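Local structure of molybdopterin synthase catalytic subunit (Homo sapiens, 5MPO) at residues D84-Q87 / H93-V96. The protein catalyses the conversion of precursor Z into molybdopterin, adding two sulfur atoms from the thiocarboxylated small subunit MOCS2A to form the dithiolene group. Sequence-based numbering, arbitrary orientation.
Sequences DIRQ and HIAV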
loop_
_atom_site.group_PDB
_atom_site.type_symbol
_atom_site.label_atom_id
_atom_site.label_comp_id
_atom_site.label_asym_id
_atom_site.label_seq_id
_atom_site.Cartn_x
_atom_site.Cartn_y
_atom_site.Cartn_z
ATOM N N ASP C 84 -1.716 -1.849 18.609
ATOM C CA ASP C 84 -3.105 -1.625 18.324
ATOM C C ASP C 84 -3.519 -2.280 17.005
ATOM O O ASP C 84 -4.589 -2.854 16.903
ATOM C CB ASP C 84 -3.345 -0.136 18.313
ATOM C CG ASP C 84 -3.308 0.469 19.769
ATOM O OD1 ASP C 84 -3.481 -0.263 20.790
ATOM O OD2 ASP C 84 -3.140 1.678 19.883
ATOM N N ILE C 85 -2.666 -2.196 16.011
ATOM C CA ILE C 85 -2.892 -2.876 14.775
ATOM C C ILE C 85 -3.113 -4.360 15.016
ATOM O O ILE C 85 -4.070 -4.912 14.507
ATOM C CB ILE C 85 -1.742 -2.684 13.786
ATOM C CG1 ILE C 85 -1.839 -1.291 13.147
ATOM C CG2 ILE C 85 -1.771 -3.745 12.708
ATOM C CD1 ILE C 85 -0.649 -0.934 12.302
ATOM N N ARG C 86 -2.281 -4.983 15.827
ATOM C CA ARG C 86 -2.454 -6.419 16.097
ATOM C C ARG C 86 -3.692 -6.741 16.974
ATOM O O ARG C 86 -4.094 -7.880 17.068
ATOM C CB ARG C 86 -1.206 -6.989 16.748
ATOM C CG ARG C 86 -0.004 -6.971 15.859
ATOM C CD ARG C 86 1.251 -7.363 16.631
ATOM N NE ARG C 86 2.465 -7.169 15.811
ATOM C CZ ARG C 86 2.845 -7.928 14.787
ATOM N NH1 ARG C 86 2.159 -8.983 14.428
ATOM N NH2 ARG C 86 3.957 -7.640 14.124
ATOM N N GLN C 87 -4.308 -5.744 17.591
ATOM C CA GLN C 87 -5.526 -5.981 18.347
ATOM C C GLN C 87 -6.730 -6.086 17.394
ATOM O O GLN C 87 -7.695 -6.772 17.666
ATOM C CB GLN C 87 -5.642 -4.988 19.506
ATOM C CG GLN C 87 -7.036 -4.380 19.722
ATOM C CD GLN C 87 -7.120 -3.315 20.848
ATOM O OE1 GLN C 87 -6.093 -2.870 21.439
ATOM N NE2 GLN C 87 -8.362 -2.911 21.153
ATOM N N HIS C 93 3.975 -9.449 10.194
ATOM C CA HIS C 93 5.067 -8.506 10.421
ATOM C C HIS C 93 4.683 -7.020 10.037
ATOM O O HIS C 93 3.984 -6.762 9.044
ATOM C CB HIS C 93 6.314 -8.865 9.565
ATOM C CG HIS C 93 6.778 -10.278 9.696
ATOM N ND1 HIS C 93 7.027 -10.879 10.910
ATOM C CD2 HIS C 93 7.066 -11.206 8.748
ATOM C CE1 HIS C 93 7.414 -12.123 10.705
ATOM N NE2 HIS C 93 7.458 -12.337 9.397
ATOM N N ILE C 94 5.211 -6.072 10.799
ATOM C CA ILE C 94 5.050 -4.623 10.570
ATOM C C ILE C 94 6.489 -4.034 10.604
ATOM O O ILE C 94 7.337 -4.397 11.490
ATOM C CB ILE C 94 4.205 -4.029 11.697
ATOM C CG1 ILE C 94 2.910 -4.820 11.923
ATOM C CG2 ILE C 94 4.039 -2.565 11.508
ATOM C CD1 ILE C 94 2.107 -4.366 13.130
ATOM N N ALA C 95 6.814 -3.253 9.586
ATOM C CA ALA C 95 8.055 -2.547 9.539
ATOM C C ALA C 95 7.690 -1.090 9.401
ATOM O O ALA C 95 6.812 -0.767 8.608
ATOM C CB ALA C 95 8.872 -2.986 8.362
ATOM N N VAL C 96 8.312 -0.226 10.208
ATOM C CA VAL C 96 8.143 1.242 10.100
ATOM C C VAL C 96 9.485 1.929 10.140
ATOM O O VAL C 96 10.161 1.896 11.154
ATOM C CB VAL C 96 7.300 1.849 11.207
ATOM C CG1 VAL C 96 7.236 3.375 11.018
ATOM C CG2 VAL C 96 5.911 1.193 11.265
#
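I94 meets two neighbours on the last turn of helix 73-88, setting the end of its longer branch against a methyl of I85 and over one face of the R86 guanidinium. Both isoleucines direct their CB across the interface, and their side chains meet at an oblique angle: CG2 of I85 lies 4.0 Å from CD1 of I94. That methyl faces the strand because CG2 of I85 is anti to the backbone N, which leaves CG1 beside the N (chi1 -77°). The I85 side chain also packs on A125, Y128 and A129 of helix 119-136, and I94 also touches C82 one turn earlier in its partner helix.

R86 leaves the helix along its flank rather than straight at the strand, yet its chain, extended from CG to NE, carries the charged end over to the strand from the direction opposite to I94. There the flat group takes I94 CD1 on one face, with R86 NE and I94 CD1 3.9 Å apart, while CA of H93 sits at its edge, 4.0 Å from R86 NH2. The same NH2 approaches CG1 of I94 to 3.7 Å. No hydrogen bond joins the two segments; instead, R86 NH2 forms a salt bridge with D20 and NH1 donates to the carbonyl of K92. The H93 ring turns to the other side of the sheet, where V38 of helix 31-38 packs on it and NE2 is hydrogen-bonded to E16.

This is helix-on-sheet packing in the MoaE fold, joining consecutive elements of the chain across a short connection. Its chemistry is divided: apolar contact between the isoleucines in the interior, and at the border an arginine whose bonds to D20 and the K92 carbonyl probably help hold its plane, allowing one face to lie against hydrocarbon while its charge remains paired.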